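Long-range contacts in PHOX (Pseudomonas fluorescens, PDB 4A9V), which hydrolyses phosphate monoesters as a PhoX-type alkaline phosphatase, a beta-propeller enzyme that uses a cofactor of iron and calcium: residues L35-Q40 with R570-A575; N45-D50 with E61-D66; R523-P528 with V547-P552. One frame throughout, in Å; residues are numbered along the deposited sequence.

Contact 1. Residues L35-Q40 with R570-A575; sequences LISWGQ and RSSVMA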
ATOM      1  N   LEU A  35      17.422   9.517  -2.078  1.00  7.13           N
ATOM      2  CA  LEU A  35      17.899   8.819  -0.889  1.00  7.50           C
ATOM      3  C   LEU A  35      18.517   7.469  -1.251  1.00  7.39           C
ATOM      4  O   LEU A  35      19.628   7.141  -0.830  1.00  7.86           O
ATOM      5  CB  LEU A  35      16.761   8.627   0.116  1.00  7.39           C
ATOM      6  CG  LEU A  35      17.163   7.956   1.433  1.00  8.35           C
ATOM      7  CD1 LEU A  35      17.979   8.896   2.308  1.00 10.86           C
ATOM      8  CD2 LEU A  35      15.945   7.438   2.180  1.00  9.11           C
ATOM      9  N   ILE A  36      17.785   6.687  -2.036  1.00  7.67           N
ATOM     10  CA  ILE A  36      18.214   5.344  -2.414  1.00  7.03           C
ATOM     11  C   ILE A  36      17.386   4.904  -3.615  1.00  7.09           C
ATOM     12  O   ILE A  36      16.260   5.371  -3.796  1.00  7.57           O
ATOM     13  CB  ILE A  36      18.068   4.340  -1.237  1.00  7.67           C
ATOM     14  CG1 ILE A  36      18.713   2.988  -1.564  1.00  7.63           C
ATOM     15  CG2 ILE A  36      16.616   4.188  -0.802  1.00  8.47           C
ATOM     16  CD1 ILE A  36      19.044   2.180  -0.324  1.00  8.43           C
ATOM     17  N   SER A  37      17.979   4.078  -4.472  1.00  6.89           N
ATOM     18  CA  SER A  37      17.313   3.563  -5.663  1.00  7.29           C
ATOM     19  C   SER A  37      17.388   2.036  -5.705  1.00  7.48           C
ATOM     20  O   SER A  37      18.324   1.424  -5.184  1.00  7.57           O
ATOM     21  CB  SER A  37      17.975   4.109  -6.935  1.00  8.07           C
ATOM     22  OG  SER A  37      17.906   5.521  -7.012  1.00  8.54           O
ATOM     23  N   TRP A  38      16.455   1.447  -6.444  1.00  6.88           N
ATOM     24  CA  TRP A  38      16.512   0.042  -6.819  1.00  7.02           C
ATOM     25  C   TRP A  38      17.914  -0.352  -7.200  1.00  7.34           C
ATOM     26  O   TRP A  38      18.550   0.301  -8.033  1.00  7.60           O
ATOM     27  CB  TRP A  38      15.558  -0.224  -7.979  1.00  7.00           C
ATOM     28  CG  TRP A  38      15.787  -1.541  -8.643  1.00  7.23           C
ATOM     29  CD1 TRP A  38      15.902  -2.794  -8.052  1.00  7.40           C
ATOM     30  CD2 TRP A  38      16.032  -1.755 -10.058  1.00  7.50           C
ATOM     31  NE1 TRP A  38      16.193  -3.744  -8.993  1.00  7.89           N
ATOM     32  CE2 TRP A  38      16.283  -3.174 -10.220  1.00  8.06           C
ATOM     33  CE3 TRP A  38      16.027  -0.934 -11.170  1.00  8.35           C
ATOM     34  CZ2 TRP A  38      16.553  -3.727 -11.460  1.00  9.07           C
ATOM     35  CZ3 TRP A  38      16.322  -1.492 -12.407  1.00  9.57           C
ATOM     36  CH2 TRP A  38      16.583  -2.855 -12.550  1.00  9.45           C
ATOM     37  N   GLY A  39      18.418  -1.416  -6.582  1.00  7.30           N
ATOM     38  CA  GLY A  39      19.707  -1.984  -6.948  1.00  7.82           C
ATOM     39  C   GLY A  39      20.866  -1.581  -6.053  1.00  7.42           C
ATOM     40  O   GLY A  39      21.945  -2.162  -6.156  1.00  8.87           O
ATOM     41  N   GLN A  40      20.659  -0.615  -5.161  1.00  7.76           N
ATOM     42  CA  GLN A  40      21.719  -0.171  -4.256  1.00  7.70           C
ATOM     43  C   GLN A  40      22.142  -1.313  -3.336  1.00  7.34           C
ATOM     44  O   GLN A  40      21.325  -1.812  -2.570  1.00  7.97           O
ATOM     45  CB  GLN A  40      21.196   0.985  -3.411  1.00  7.98           C
ATOM     46  CG  GLN A  40      22.144   1.447  -2.319  1.00  9.09           C
ATOM     47  CD  GLN A  40      23.441   1.994  -2.870  1.00  9.68           C
ATOM     48  OE1 GLN A  40      23.436   2.835  -3.772  1.00 10.41           O
ATOM     49  NE2 GLN A  40      24.560   1.523  -2.330  1.00 10.71           N
ATOM     50  N   ARG A 570      15.278   4.051 -12.546  1.00  7.94           N
ATOM     51  CA  ARG A 570      15.290   3.274 -11.307  1.00  7.93           C
ATOM     52  C   ARG A 570      14.304   3.871 -10.311  1.00  7.00           C
ATOM     53  O   ARG A 570      14.413   5.038  -9.947  1.00  7.67           O
ATOM     54  CB  ARG A 570      16.691   3.262 -10.693  1.00  7.77           C
ATOM     55  CG  ARG A 570      17.743   2.639 -11.596  1.00  8.74           C
ATOM     56  CD  ARG A 570      19.147   2.992 -11.147  1.00 10.03           C
ATOM     57  NE  ARG A 570      19.496   2.350  -9.883  1.00  8.83           N
ATOM     58  CZ  ARG A 570      20.644   2.548  -9.252  1.00  9.35           C
ATOM     59  NH1 ARG A 570      21.511   3.434  -9.728  1.00 10.59           N
ATOM     60  NH2 ARG A 570      20.911   1.888  -8.135  1.00  9.41           N
ATOM     61  N   SER A 571      13.389   3.042  -9.814  1.00  7.11           N
ATOM     62  CA  SER A 571      12.537   3.423  -8.692  1.00  6.85           C
ATOM     63  C   SER A 571      13.409   3.935  -7.562  1.00  6.62           C
ATOM     64  O   SER A 571      14.460   3.355  -7.262  1.00  6.94           O
ATOM     65  CB  SER A 571      11.729   2.221  -8.202  1.00  6.73           C
ATOM     66  OG  SER A 571      10.789   1.796  -9.171  1.00  7.73           O
ATOM     67  N   SER A 572      12.979   5.032  -6.953  1.00  6.47           N
ATOM     68  CA  SER A 572      13.783   5.710  -5.953  1.00  7.15           C
ATOM     69  C   SER A 572      12.918   6.242  -4.831  1.00  6.72           C
ATOM     70  O   SER A 572      11.752   6.590  -5.039  1.00  7.59           O
ATOM     71  CB  SER A 572      14.549   6.871  -6.585  1.00  7.64           C
ATOM     72  OG  SER A 572      15.412   6.425  -7.615  1.00  8.33           O
ATOM     73  N   VAL A 573      13.515   6.334  -3.646  1.00  6.68           N
ATOM     74  CA  VAL A 573      12.972   7.113  -2.556  1.00  6.80           C
ATOM     75  C   VAL A 573      13.659   8.466  -2.577  1.00  6.74           C
ATOM     76  O   VAL A 573      14.895   8.547  -2.607  1.00  7.63           O
ATOM     77  CB  VAL A 573      13.202   6.404  -1.202  1.00  7.22           C
ATOM     78  CG1 VAL A 573      12.685   7.247  -0.048  1.00  8.44           C
ATOM     79  CG2 VAL A 573      12.538   5.036  -1.198  1.00  8.29           C
ATOM     80  N   MET A 574      12.850   9.520  -2.575  1.00  7.33           N
ATOM     81  CA  MET A 574      13.329  10.893  -2.612  1.00  7.97           C
ATOM     82  C   MET A 574      13.197  11.527  -1.238  1.00  7.53           C
ATOM     83  O   MET A 574      12.253  11.246  -0.508  1.00  9.21           O
ATOM     84  CB  MET A 574      12.507  11.717  -3.610  1.00  8.95           C
ATOM     85  CG  MET A 574      12.369  11.084  -4.983  1.00  9.85           C
ATOM     86  SD  MET A 574      13.944  10.779  -5.809  1.00 11.25           S
ATOM     87  CE  MET A 574      14.549  12.450  -6.029  1.00 13.01           C
ATOM     88  N   ALA A 575      14.120  12.432  -0.936  1.00  7.56           N
ATOM     89  CA  ALA A 575      14.035  13.302   0.226  1.00  8.17           C
ATOM     90  C   ALA A 575      13.708  14.722  -0.223  1.00  7.92           C
ATOM     91  O   ALA A 575      14.437  15.302  -1.034  1.00  9.43           O
ATOM     92  CB  ALA A 575      15.354  13.290   0.985  1.00  9.07           C
TER
HETATM   93  O   HOH W   1      23.383   2.118  -6.537  1.00 13.69           O
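R570 sets its guanidinium side-on against the backbone carbonyl of W38, and that single oxygen receives two bonds. NE meets W38 O at 2.9 Å, nearly along the C=O axis, whereas NH2 meets W38 O at 2.8 Å from 37° above the carbonyl plane. A bend in the arginine chain at chi3 (69°) brings the group there, with one face over S37 CB and its edge to the type II turn from S37 to Q40. R570 NH2 also donates to a water O at 3.0 Å. That water in turn donates a hydrogen bond to Q40 OE1, while NH1 forms a salt bridge with E562, so each guanidinium nitrogen has at least one acceptor.

The backbones pair antiparallel, joining strand 30-37 near the N-terminus to strand 572-578 near the C-terminus, an arrangement consistent with the Velcro closure of a beta-propeller. A classic bulge sets L35 and I36 opposite V573: L35 N bonds V573 O at 2.8 Å, and I36 N reaches the same oxygen weakly. V573 N returns a bond to I36 O of 2.9 Å. Beyond the strand end W38 N donates to S571 O, also at 2.9 Å.

S37 and S572 form the non-hydrogen-bonded pair, but their hydroxyls meet, OG to OG, at 2.7 Å. S572 OG is bonded to R570 O as well. The indole NE1 of W38 has its partner in Q60 OE1, and S571 OG is held by H551 N and N67 OD1.

Contact 2. Residues N45-D50 with E61-D66; sequences NGPAFD and EVQFGD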
ATOM      1  N   ASN A  45      30.868  -3.581   1.115  1.00 13.40           N
ATOM      2  CA  ASN A  45      31.476  -4.250  -0.031  1.00 14.32           C
ATOM      3  C   ASN A  45      30.472  -5.012  -0.882  1.00 13.38           C
ATOM      4  O   ASN A  45      30.851  -5.864  -1.681  1.00 14.79           O
ATOM      5  CB  ASN A  45      32.586  -5.204   0.418  1.00 21.37           C
ATOM      6  CG  ASN A  45      33.767  -4.474   1.020  1.00 45.52           C
ATOM      7  OD1 ASN A  45      34.061  -3.338   0.642  1.00 48.63           O
ATOM      8  ND2 ASN A  45      34.367  -5.067   2.048  1.00 32.47           N
ATOM      9  N   GLY A  46      29.206  -4.626  -0.798  1.00 12.36           N
ATOM     10  CA  GLY A  46      28.174  -5.324  -1.542  1.00 10.83           C
ATOM     11  C   GLY A  46      28.258  -5.048  -3.030  1.00 10.82           C
ATOM     12  O   GLY A  46      28.906  -4.104  -3.463  1.00 11.86           O
ATOM     13  N   PRO A  47      27.546  -5.847  -3.824  1.00 10.93           N
ATOM     14  CA  PRO A  47      27.652  -5.768  -5.272  1.00 11.35           C
ATOM     15  C   PRO A  47      27.015  -4.488  -5.816  1.00 10.31           C
ATOM     16  O   PRO A  47      25.851  -4.199  -5.539  1.00 10.70           O
ATOM     17  CB  PRO A  47      26.899  -7.017  -5.749  1.00 12.19           C
ATOM     18  CG  PRO A  47      25.963  -7.344  -4.626  1.00 12.07           C
ATOM     19  CD  PRO A  47      26.710  -6.973  -3.382  1.00 11.13           C
ATOM     20  N   ALA A  48      27.757  -3.772  -6.650  1.00 11.71           N
ATOM     21  CA  ALA A  48      27.246  -2.561  -7.272  1.00 11.13           C
ATOM     22  C   ALA A  48      26.075  -2.897  -8.183  1.00 11.00           C
ATOM     23  O   ALA A  48      26.070  -3.935  -8.850  1.00 11.65           O
ATOM     24  CB  ALA A  48      28.348  -1.870  -8.063  1.00 13.47           C
ATOM     25  N   PHE A  49      25.144  -1.953  -8.292  1.00 10.58           N
ATOM     26  CA  PHE A  49      24.106  -2.027  -9.304  1.00 10.80           C
ATOM     27  C   PHE A  49      24.726  -2.143 -10.690  1.00 10.82           C
ATOM     28  O   PHE A  49      25.668  -1.426 -11.024  1.00 13.34           O
ATOM     29  CB  PHE A  49      23.204  -0.797  -9.232  1.00 11.15           C
ATOM     30  CG  PHE A  49      22.136  -0.767 -10.292  1.00 10.43           C
ATOM     31  CD1 PHE A  49      21.111  -1.695 -10.290  1.00 10.54           C
ATOM     32  CD2 PHE A  49      22.170   0.180 -11.302  1.00 11.23           C
ATOM     33  CE1 PHE A  49      20.128  -1.666 -11.258  1.00 10.62           C
ATOM     34  CE2 PHE A  49      21.168   0.236 -12.255  1.00 12.58           C
ATOM     35  CZ  PHE A  49      20.146  -0.692 -12.234  1.00 11.28           C
ATOM     36  N   ASP A  50      24.169  -3.040 -11.492  1.00 11.21           N
ATOM     37  CA  ASP A  50      24.640  -3.282 -12.849  1.00 12.45           C
ATOM     38  C   ASP A  50      23.547  -2.854 -13.831  1.00 11.91           C
ATOM     39  O   ASP A  50      22.544  -3.546 -13.996  1.00 11.86           O
ATOM     40  CB  ASP A  50      24.966  -4.767 -13.013  1.00 12.65           C
ATOM     41  CG  ASP A  50      25.535  -5.095 -14.376  1.00 13.22           C
ATOM     42  OD1 ASP A  50      25.493  -4.216 -15.263  1.00 14.21           O
ATOM     43  OD2 ASP A  50      25.950  -6.256 -14.571  1.00 17.53           O
ATOM     44  N   GLU A  61      19.331 -10.153  -3.864  1.00  8.48           N
ATOM     45  CA  GLU A  61      18.928 -10.480  -2.496  1.00  9.01           C
ATOM     46  C   GLU A  61      19.630  -9.640  -1.437  1.00  8.48           C
ATOM     47  O   GLU A  61      19.192  -9.631  -0.288  1.00  9.04           O
ATOM     48  CB  GLU A  61      19.134 -11.974  -2.212  1.00  9.08           C
ATOM     49  CG  GLU A  61      18.157 -12.849  -2.990  1.00  9.38           C
ATOM     50  CD  GLU A  61      18.427 -14.343  -2.900  1.00 11.33           C
ATOM     51  OE1 GLU A  61      19.520 -14.755  -2.462  1.00 13.34           O
ATOM     52  OE2 GLU A  61      17.618 -15.115  -3.458  1.00 12.35           O
ATOM     53  N   VAL A  62      20.687  -8.919  -1.819  1.00  7.85           N
ATOM     54  CA  VAL A  62      21.402  -8.029  -0.901  1.00  8.54           C
ATOM     55  C   VAL A  62      21.447  -6.588  -1.422  1.00  7.82           C
ATOM     56  O   VAL A  62      22.244  -5.773  -0.959  1.00  8.41           O
ATOM     57  CB  VAL A  62      22.836  -8.531  -0.588  1.00  8.94           C
ATOM     58  CG1 VAL A  62      22.777  -9.842   0.182  1.00 10.82           C
ATOM     59  CG2 VAL A  62      23.672  -8.674  -1.850  1.00  9.63           C
ATOM     60  N   GLN A  63      20.535  -6.275  -2.338  1.00  7.59           N
ATOM     61  CA  GLN A  63      20.387  -4.931  -2.890  1.00  7.91           C
ATOM     62  C   GLN A  63      18.973  -4.431  -2.625  1.00  7.29           C
ATOM     63  O   GLN A  63      18.031  -5.213  -2.533  1.00  7.99           O
ATOM     64  CB  GLN A  63      20.637  -4.941  -4.405  1.00  7.77           C
ATOM     65  CG  GLN A  63      22.093  -5.176  -4.774  1.00  8.39           C
ATOM     66  CD  GLN A  63      22.283  -5.605  -6.217  1.00  8.49           C
ATOM     67  OE1 GLN A  63      21.383  -6.177  -6.853  1.00  8.79           O
ATOM     68  NE2 GLN A  63      23.492  -5.411  -6.717  1.00  9.73           N
ATOM     69  N   PHE A  64      18.839  -3.116  -2.501  1.00  7.28           N
ATOM     70  CA  PHE A  64      17.535  -2.485  -2.408  1.00  7.02           C
ATOM     71  C   PHE A  64      16.627  -3.042  -3.507  1.00  6.98           C
ATOM     72  O   PHE A  64      17.030  -3.163  -4.662  1.00  7.09           O
ATOM     73  CB  PHE A  64      17.684  -0.968  -2.550  1.00  7.16           C
ATOM     74  CG  PHE A  64      16.479  -0.192  -2.106  1.00  6.87           C
ATOM     75  CD1 PHE A  64      16.192  -0.054  -0.757  1.00  8.50           C
ATOM     76  CD2 PHE A  64      15.683   0.458  -3.029  1.00  7.54           C
ATOM     77  CE1 PHE A  64      15.118   0.703  -0.340  1.00  9.17           C
ATOM     78  CE2 PHE A  64      14.601   1.216  -2.620  1.00  8.84           C
ATOM     79  CZ  PHE A  64      14.313   1.333  -1.272  1.00  9.26           C
ATOM     80  N   GLY A  65      15.404  -3.394  -3.128  1.00  6.99           N
ATOM     81  CA  GLY A  65      14.480  -4.035  -4.047  1.00  7.36           C
ATOM     82  C   GLY A  65      13.915  -3.064  -5.058  1.00  6.38           C
ATOM     83  O   GLY A  65      14.262  -1.877  -5.088  1.00  7.02           O
ATOM     84  N   ASP A  66      13.069  -3.597  -5.933  1.00  7.16           N
ATOM     85  CA  ASP A  66      12.505  -2.836  -7.040  1.00  7.12           C
ATOM     86  C   ASP A  66      11.170  -2.207  -6.631  1.00  7.06           C
ATOM     87  O   ASP A  66      10.609  -2.514  -5.577  1.00  7.13           O
ATOM     88  CB  ASP A  66      12.338  -3.758  -8.255  1.00  7.72           C
ATOM     89  CG  ASP A  66      12.426  -3.022  -9.590  1.00  9.22           C
ATOM     90  OD1 ASP A  66      12.422  -1.770  -9.597  1.00  8.83           O
ATOM     91  OD2 ASP A  66      12.461  -3.719 -10.632  1.00 10.08           O
TER
HETATM   92  O   HOH W   2      24.488  -6.256  -9.376  1.00 13.52           O
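Q63 extends its side-chain amide to the backbone oxygen of P47, NE2 to O at 2.9 Å with a nearly straight N-H (164°). The oxygen lies in the plane of the amide, yet the donor stands 52° above the plane of the P47 carbonyl. The second N-H of Q63 NE2 is given to a water 3.0 Å away, and that water donates to A48 O at 2.9 Å. Beside this polar pair, V62 CG2 packs on the proline ring, 3.8 Å from P47 CD, the two side chains crossing at about a right angle. The glutamine reaches so far because its chain is extended beyond CG (chi2 162°).

Around this first shell, backbone bonds hold the 61-66 loop in place: V62 pairs with L42 and F64 with G39 and Q40, while Q63 O accepts from R142 NH1. In the 45-50 loop, F49 stacks edge-to-face on W38 and makes a cation-pi contact with R570, which probably helps to place the chain after A48. The two loops flank helix 57-60, on the way from strand 30-37 to strand 68-76. Since the amide addresses main-chain oxygens, one directly and one through water, the polar recognition rests on the path of the P47-A48 backbone, with only a small apolar patch beside it.

Contact 3. Residues R523-P528 with V547-P552; sequences RFMVGP and VGIQHP
M525 carries CG opposite its backbone nitrogen (chi1 -175°), runs straight through chi2 and turns only at chi3 (81°), which delivers its methyl group to V547 and I549. V547 answers with CG1, the branch held between its own nitrogen and carbonyl carbon, and the two side chains meet tip to tip: M525 CE lies 3.9 Å from V547 CG1, and M525 SD is 4.0 Å from the same carbon. I549 CD1 touches both neighbours, 4.1 Å from M525 CE and 4.1 Å from P528 CD, while I549 CG2 is given to the proline ring, 3.6 Å from P528 CG. At the far end P528 CG approaches P552 CB at 4.5 Å, a looser touch.

The backbones are 10.1 Å apart between M525 CA and V547 CA, but 6.5 Å between P528 CA and P552 CA in the loops. The side chains of M525, V547 and I549 start toward the opposite segment and no hydrogen bond crosses, consistent with face-to-face packing of adjacent propeller blades by strands 521-526 and 544-550, which belong to different four-stranded sheets. V533 touches both M525 and V547, and M574 lies against V547 and I549. Beyond I549, H551 NE2 is hydrogen-bonded to E532, a ligand of lithium here, which makes H551 a second-shell residue of that site. With only methyl, thioether and ring carbons meeting, the packing is nondirectional and buried from solvent; at this point the fit depends on shape, with no polar pair across it.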
ATOM      1  N   ARG A 523      -1.689  21.325  -5.373  1.00  8.05           N
ATOM      2  CA  ARG A 523      -0.682  20.430  -5.934  1.00  7.71           C
ATOM      3  C   ARG A 523       0.701  20.821  -5.437  1.00  7.56           C
ATOM      4  O   ARG A 523       1.075  21.999  -5.488  1.00  8.29           O
ATOM      5  CB  ARG A 523      -0.723  20.456  -7.465  1.00  7.95           C
ATOM      6  CG  ARG A 523       0.113  19.362  -8.100  1.00  8.87           C
ATOM      7  CD  ARG A 523       0.078  19.404  -9.621  1.00 10.04           C
ATOM      8  NE  ARG A 523      -1.258  19.156 -10.153  1.00 10.93           N
ATOM      9  CZ  ARG A 523      -2.049  20.083 -10.687  1.00  9.79           C
ATOM     10  NH1 ARG A 523      -1.670  21.352 -10.765  1.00 10.67           N
ATOM     11  NH2 ARG A 523      -3.210  19.727 -11.218  1.00 10.34           N
ATOM     12  N   PHE A 524       1.448  19.833  -4.950  1.00  7.62           N
ATOM     13  CA  PHE A 524       2.743  20.060  -4.309  1.00  7.76           C
ATOM     14  C   PHE A 524       3.919  19.552  -5.150  1.00  7.90           C
ATOM     15  O   PHE A 524       4.960  20.205  -5.187  1.00  8.61           O
ATOM     16  CB  PHE A 524       2.759  19.402  -2.923  1.00  7.81           C
ATOM     17  CG  PHE A 524       4.082  19.496  -2.218  1.00  8.04           C
ATOM     18  CD1 PHE A 524       4.444  20.641  -1.536  1.00  8.83           C
ATOM     19  CD2 PHE A 524       4.951  18.419  -2.205  1.00  8.67           C
ATOM     20  CE1 PHE A 524       5.674  20.728  -0.909  1.00  9.76           C
ATOM     21  CE2 PHE A 524       6.166  18.490  -1.550  1.00  9.70           C
ATOM     22  CZ  PHE A 524       6.518  19.639  -0.879  1.00  9.25           C
ATOM     23  N   MET A 525       3.794  18.364  -5.738  1.00  7.71           N
ATOM     24  CA  MET A 525       4.895  17.733  -6.462  1.00  7.86           C
ATOM     25  C   MET A 525       4.346  17.027  -7.693  1.00  7.84           C
ATOM     26  O   MET A 525       3.269  16.434  -7.653  1.00  8.99           O
ATOM     27  CB  MET A 525       5.619  16.717  -5.566  1.00  8.43           C
ATOM     28  CG  MET A 525       6.854  16.103  -6.201  1.00  8.58           C
ATOM     29  SD  MET A 525       7.616  14.839  -5.162  1.00 10.65           S
ATOM     30  CE  MET A 525       6.573  13.440  -5.535  1.00 11.15           C
ATOM     31  N   VAL A 526       5.112  17.066  -8.777  1.00  7.69           N
ATOM     32  CA  VAL A 526       4.858  16.216  -9.925  1.00  8.20           C
ATOM     33  C   VAL A 526       6.076  15.341 -10.176  1.00  8.22           C
ATOM     34  O   VAL A 526       7.215  15.792 -10.039  1.00  9.20           O
ATOM     35  CB  VAL A 526       4.534  17.036 -11.195  1.00  8.51           C
ATOM     36  CG1 VAL A 526       4.217  16.093 -12.343  1.00  9.46           C
ATOM     37  CG2 VAL A 526       3.387  18.008 -10.946  1.00 10.00           C
ATOM     38  N   GLY A 527       5.822  14.064 -10.436  1.00  8.11           N
ATOM     39  CA  GLY A 527       6.877  13.096 -10.670  1.00  7.99           C
ATOM     40  C   GLY A 527       7.209  12.910 -12.136  1.00  8.81           C
ATOM     41  O   GLY A 527       6.595  13.528 -13.016  1.00  9.91           O
ATOM     42  N   PRO A 528       8.161  12.016 -12.407  1.00  8.30           N
ATOM     43  CA  PRO A 528       8.693  11.826 -13.747  1.00  9.28           C
ATOM     44  C   PRO A 528       7.830  10.896 -14.609  1.00  9.64           C
ATOM     45  O   PRO A 528       6.751  10.449 -14.200  1.00  9.91           O
ATOM     46  CB  PRO A 528      10.078  11.226 -13.486  1.00 10.21           C
ATOM     47  CG  PRO A 528       9.932  10.498 -12.193  1.00  9.15           C
ATOM     48  CD  PRO A 528       9.003  11.366 -11.385  1.00  8.75           C
ATOM     49  N   VAL A 547       9.428  10.433  -0.075  1.00  6.67           N
ATOM     50  CA  VAL A 547       8.354  10.012  -0.966  1.00  6.76           C
ATOM     51  C   VAL A 547       8.937   9.103  -2.045  1.00  6.60           C
ATOM     52  O   VAL A 547      10.057   9.314  -2.511  1.00  7.91           O
ATOM     53  CB  VAL A 547       7.617  11.228  -1.584  1.00  6.81           C
ATOM     54  CG1 VAL A 547       8.557  12.092  -2.413  1.00  9.15           C
ATOM     55  CG2 VAL A 547       6.424  10.776  -2.413  1.00  7.87           C
ATOM     56  N   GLY A 548       8.187   8.076  -2.420  1.00  6.24           N
ATOM     57  CA  GLY A 548       8.629   7.139  -3.439  1.00  6.74           C
ATOM     58  C   GLY A 548       8.201   7.508  -4.849  1.00  6.70           C
ATOM     59  O   GLY A 548       7.083   7.986  -5.095  1.00  7.43           O
ATOM     60  N   ILE A 549       9.106   7.221  -5.780  1.00  6.63           N
ATOM     61  CA  ILE A 549       8.842   7.287  -7.201  1.00  7.10           C
ATOM     62  C   ILE A 549       8.986   5.869  -7.741  1.00  6.48           C
ATOM     63  O   ILE A 549      10.079   5.303  -7.759  1.00  6.97           O
ATOM     64  CB  ILE A 549       9.856   8.219  -7.894  1.00  7.57           C
ATOM     65  CG1 ILE A 549       9.770   9.646  -7.331  1.00  9.17           C
ATOM     66  CG2 ILE A 549       9.652   8.197  -9.400  1.00  8.52           C
ATOM     67  CD1 ILE A 549       8.408  10.303  -7.441  1.00  8.88           C
ATOM     68  N   GLN A 550       7.847   5.263  -8.049  1.00  6.52           N
ATOM     69  CA  GLN A 550       7.779   3.852  -8.384  1.00  6.65           C
ATOM     70  C   GLN A 550       7.642   3.665  -9.895  1.00  6.64           C
ATOM     71  O   GLN A 550       6.888   4.376 -10.555  1.00  7.24           O
ATOM     72  CB  GLN A 550       6.594   3.198  -7.655  1.00  6.81           C
ATOM     73  CG  GLN A 550       6.606   1.681  -7.695  1.00  6.35           C
ATOM     74  CD  GLN A 550       5.286   1.078  -7.275  1.00  7.07           C
ATOM     75  OE1 GLN A 550       4.229   1.461  -7.782  1.00  8.36           O
ATOM     76  NE2 GLN A 550       5.337   0.101  -6.374  1.00  7.24           N
ATOM     77  N   HIS A 551       8.368   2.673 -10.405  1.00  6.96           N
ATOM     78  CA  HIS A 551       8.376   2.308 -11.827  1.00  7.73           C
ATOM     79  C   HIS A 551       8.446   3.476 -12.782  1.00  8.36           C
ATOM     80  O   HIS A 551       7.748   3.495 -13.789  1.00  8.71           O
ATOM     81  CB  HIS A 551       7.219   1.359 -12.189  1.00  8.30           C
ATOM     82  CG  HIS A 551       5.833   1.939 -11.971  1.00  8.42           C
ATOM     83  ND1 HIS A 551       5.290   2.883 -12.773  1.00  8.36           N
ATOM     84  CD2 HIS A 551       4.858   1.619 -11.032  1.00  8.58           C
ATOM     85  CE1 HIS A 551       4.041   3.156 -12.357  1.00  8.94           C
ATOM     86  NE2 HIS A 551       3.776   2.378 -11.298  1.00  9.07           N
ATOM     87  N   PRO A 552       9.392   4.404 -12.566  1.00  8.04           N
ATOM     88  CA  PRO A 552       9.604   5.383 -13.624  1.00  8.95           C
ATOM     89  C   PRO A 552       9.907   4.700 -14.952  1.00  8.65           C
ATOM     90  O   PRO A 552      10.645   3.716 -14.996  1.00  9.18           O
ATOM     91  CB  PRO A 552      10.809   6.189 -13.125  1.00  9.08           C
ATOM     92  CG  PRO A 552      11.536   5.250 -12.233  1.00  8.68           C
ATOM     93  CD  PRO A 552      10.473   4.431 -11.564  1.00  8.29           C
TER

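Contacts 1 and 3 are buried and share a sheet: strands 572-578 and 544-550 are neighbours in it, with M574 N bonded to V547 O and S572 O to I549 N. Contact 1 adds strand 30-37 at the edge of that sheet, so its chemistry is mainly backbone pairing and arginine bonding; contact 3 probably packs a face of the sheet against another and is wholly apolar. Contact 2 lies at the surface, uses no regular strand, and combines one hydrogen bond from a side-chain amide and a bridging water with modest packing. It still leans on contact 1, where G39 O packs on Q63 CG, but does not touch contact 3, about 6 Å off at the nearest atoms.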